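Local coordinates for protein 5-oxoprolinase subunit C (Escherichia coli, PDB 5DUD) that cleaves 5-oxoproline to L-glutamate, a reaction coupled to the hydrolysis of ATP to ADP and phosphate, at residues T130-G135 with G141-D146. Sequence-based numbering, arbitrary orientation.
Sequences TDLKVG and GRLLKD
L132 lays its CD2 methyl over the peptide link between R142 and L143, with CD2 3.8 Å from L143 N. L132 CD2 also meets L143 CD2 at 3.9 Å. The two leucines cross at about a right angle, and T12 of strand 12-14 touches both. T130 contributes a methyl too. T130 CG2 lies anti to the backbone N and reaches R142 N at 3.7 Å. The hydroxyl stands on a different branch and hydrogen-bonds to V13 O. A water joins the segments next to it, donating to T130 OG1 and, at 2.8 Å, to R142 O. No direct hydrogen bond links the segments. Both belong to the long loop between strands 110-115 and 149-150, within the carboxyltransferase-type region of the PxpC family. D131 to G135 form a turn closed by the hydrogen bond from G135 N to D131 O, 2.8 Å. At its end G135 CA packs on G141 O. The CB of R142 leaves its CA pointing away from 130-135. R142 NH1 donates a hydrogen bond to L143 O at 3.2 Å, from above the carbonyl plane, and forms a salt bridge with D148. K145 CE rests over one face of the guanidinium.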
ATOM      1  N   THR A 130      -4.458   4.364  -9.659  1.00 27.20           N
ATOM      2  CA  THR A 130      -5.808   4.381  -9.103  1.00 27.51           C
ATOM      3  C   THR A 130      -5.825   3.745  -7.718  1.00 31.62           C
ATOM      4  O   THR A 130      -5.429   2.585  -7.572  1.00 30.45           O
ATOM      5  CB  THR A 130      -6.793   3.648 -10.030  1.00 34.87           C
ATOM      6  OG1 THR A 130      -6.511   3.991 -11.385  1.00 34.22           O
ATOM      7  CG2 THR A 130      -8.246   3.981  -9.724  1.00 34.37           C
ATOM      8  N   ASP A 131      -6.277   4.506  -6.711  1.00 29.43           N
ATOM      9  CA  ASP A 131      -6.430   4.026  -5.340  1.00 29.56           C
ATOM     10  C   ASP A 131      -7.930   3.803  -5.122  1.00 34.13           C
ATOM     11  O   ASP A 131      -8.686   4.766  -4.998  1.00 34.31           O
ATOM     12  CB  ASP A 131      -5.820   5.038  -4.355  1.00 31.94           C
ATOM     13  CG  ASP A 131      -5.453   4.462  -2.997  1.00 42.64           C
ATOM     14  OD1 ASP A 131      -6.028   3.418  -2.616  1.00 43.10           O
ATOM     15  OD2 ASP A 131      -4.611   5.071  -2.302  1.00 48.86           O
ATOM     16  N   LEU A 132      -8.366   2.537  -5.169  1.00 30.58           N
ATOM     17  CA  LEU A 132      -9.783   2.177  -5.089  1.00 31.07           C
ATOM     18  C   LEU A 132     -10.358   2.307  -3.673  1.00 35.52           C
ATOM     19  O   LEU A 132     -11.561   2.525  -3.543  1.00 35.92           O
ATOM     20  CB  LEU A 132      -9.993   0.747  -5.605  1.00 30.87           C
ATOM     21  CG  LEU A 132      -9.588   0.510  -7.063  1.00 35.32           C
ATOM     22  CD1 LEU A 132      -9.302  -0.955  -7.316  1.00 35.31           C
ATOM     23  CD2 LEU A 132     -10.648   1.012  -8.023  1.00 38.24           C
ATOM     24  N   LYS A 133      -9.517   2.186  -2.629  1.00 31.75           N
ATOM     25  CA  LYS A 133      -9.956   2.332  -1.237  1.00 32.08           C
ATOM     26  C   LYS A 133     -10.102   3.809  -0.864  1.00 36.60           C
ATOM     27  O   LYS A 133     -11.026   4.166  -0.138  1.00 36.99           O
ATOM     28  CB  LYS A 133      -8.957   1.651  -0.289  1.00 34.18           C
ATOM     29  CG  LYS A 133      -9.309   1.756   1.199  1.00 49.02           C
ATOM     30  CD  LYS A 133      -8.545   0.730   2.020  1.00 57.98           C
ATOM     31  CE  LYS A 133      -8.683   0.935   3.513  1.00 69.80           C
ATOM     32  NZ  LYS A 133     -10.077   0.728   3.999  1.00 78.97           N
ATOM     33  N   VAL A 134      -9.187   4.655  -1.368  1.00 32.99           N
ATOM     34  CA  VAL A 134      -9.157   6.093  -1.092  1.00 33.50           C
ATOM     35  C   VAL A 134     -10.046   6.868  -2.076  1.00 38.09           C
ATOM     36  O   VAL A 134     -10.594   7.905  -1.705  1.00 38.92           O
ATOM     37  CB  VAL A 134      -7.698   6.612  -1.125  1.00 37.01           C
ATOM     38  CG1 VAL A 134      -7.621   8.103  -0.828  1.00 37.64           C
ATOM     39  CG2 VAL A 134      -6.812   5.825  -0.160  1.00 36.33           C
ATOM     40  N   GLY A 135     -10.143   6.399  -3.318  1.00 34.06           N
ATOM     41  CA  GLY A 135     -10.935   7.051  -4.356  1.00 34.46           C
ATOM     42  C   GLY A 135     -10.228   8.211  -5.023  1.00 38.73           C
ATOM     43  O   GLY A 135     -10.814   9.285  -5.175  1.00 39.20           O
ATOM     44  N   GLY A 141     -10.845   7.778  -9.573  1.00 35.41           N
ATOM     45  CA  GLY A 141     -10.609   6.829  -8.488  1.00 34.36           C
ATOM     46  C   GLY A 141     -11.583   5.670  -8.451  1.00 37.64           C
ATOM     47  O   GLY A 141     -12.163   5.387  -7.400  1.00 37.18           O
ATOM     48  N   ARG A 142     -11.779   5.005  -9.595  1.00 34.06           N
ATOM     49  CA  ARG A 142     -12.706   3.877  -9.706  1.00 33.77           C
ATOM     50  C   ARG A 142     -12.315   2.944 -10.854  1.00 36.92           C
ATOM     51  O   ARG A 142     -11.442   3.277 -11.655  1.00 36.23           O
ATOM     52  CB  ARG A 142     -14.147   4.392  -9.912  1.00 34.85           C
ATOM     53  CG  ARG A 142     -14.307   5.408 -11.048  1.00 46.23           C
ATOM     54  CD  ARG A 142     -15.752   5.499 -11.520  1.00 58.38           C
ATOM     55  NE  ARG A 142     -15.905   6.427 -12.642  1.00 68.04           N
ATOM     56  CZ  ARG A 142     -15.648   6.143 -13.917  1.00 81.97           C
ATOM     57  NH1 ARG A 142     -15.194   4.940 -14.264  1.00 68.40           N
ATOM     58  NH2 ARG A 142     -15.821   7.065 -14.855  1.00 69.58           N
ATOM     59  N   LEU A 143     -12.968   1.775 -10.935  1.00 33.33           N
ATOM     60  CA  LEU A 143     -12.723   0.811 -12.011  1.00 32.73           C
ATOM     61  C   LEU A 143     -13.273   1.339 -13.324  1.00 37.06           C
ATOM     62  O   LEU A 143     -14.319   1.986 -13.327  1.00 37.17           O
ATOM     63  CB  LEU A 143     -13.388  -0.539 -11.701  1.00 32.86           C
ATOM     64  CG  LEU A 143     -12.896  -1.292 -10.464  1.00 37.14           C
ATOM     65  CD1 LEU A 143     -13.797  -2.474 -10.163  1.00 37.79           C
ATOM     66  CD2 LEU A 143     -11.452  -1.731 -10.623  1.00 38.76           C
ATOM     67  N   LEU A 144     -12.595   1.059 -14.443  1.00 33.67           N
ATOM     68  CA  LEU A 144     -13.099   1.503 -15.737  1.00 34.28           C
ATOM     69  C   LEU A 144     -14.390   0.751 -16.036  1.00 39.31           C
ATOM     70  O   LEU A 144     -14.518  -0.410 -15.639  1.00 38.56           O
ATOM     71  CB  LEU A 144     -12.055   1.292 -16.843  1.00 33.99           C
ATOM     72  CG  LEU A 144     -10.754   2.096 -16.721  1.00 38.29           C
ATOM     73  CD1 LEU A 144      -9.860   1.856 -17.916  1.00 38.35           C
ATOM     74  CD2 LEU A 144     -11.024   3.592 -16.590  1.00 41.56           C
ATOM     75  N   LYS A 145     -15.378   1.434 -16.648  1.00 37.40           N
ATOM     76  CA  LYS A 145     -16.673   0.842 -17.004  1.00 38.26           C
ATOM     77  C   LYS A 145     -16.905   0.994 -18.519  1.00 43.21           C
ATOM     78  O   LYS A 145     -16.051   1.542 -19.221  1.00 42.66           O
ATOM     79  CB  LYS A 145     -17.831   1.460 -16.179  1.00 41.65           C
ATOM     80  CG  LYS A 145     -17.925   2.970 -16.142  1.00 57.98           C
ATOM     81  CD  LYS A 145     -19.312   3.424 -15.630  1.00 70.15           C
ATOM     82  CE  LYS A 145     -19.281   4.788 -14.987  1.00 80.88           C
ATOM     83  NZ  LYS A 145     -20.088   5.909 -15.540  1.00 91.06           N
ATOM     84  N   ASP A 146     -18.033   0.468 -19.029  1.00 40.89           N
ATOM     85  CA  ASP A 146     -18.368   0.517 -20.460  1.00 41.57           C
ATOM     86  C   ASP A 146     -18.750   1.936 -20.894  1.00 46.69           C
ATOM     87  O   ASP A 146     -19.492   2.614 -20.182  1.00 46.80           O
ATOM     88  CB  ASP A 146     -19.533  -0.441 -20.770  1.00 44.09           C
ATOM     89  CG  ASP A 146     -19.253  -1.905 -20.480  1.00 52.94           C
ATOM     90  OD1 ASP A 146     -18.564  -2.190 -19.476  1.00 52.79           O
ATOM     91  OD2 ASP A 146     -19.719  -2.764 -21.258  1.00 58.80           O
TER
HETATM   92  O   HOH W   1      -9.159   3.719 -13.153  1.00  3.00           O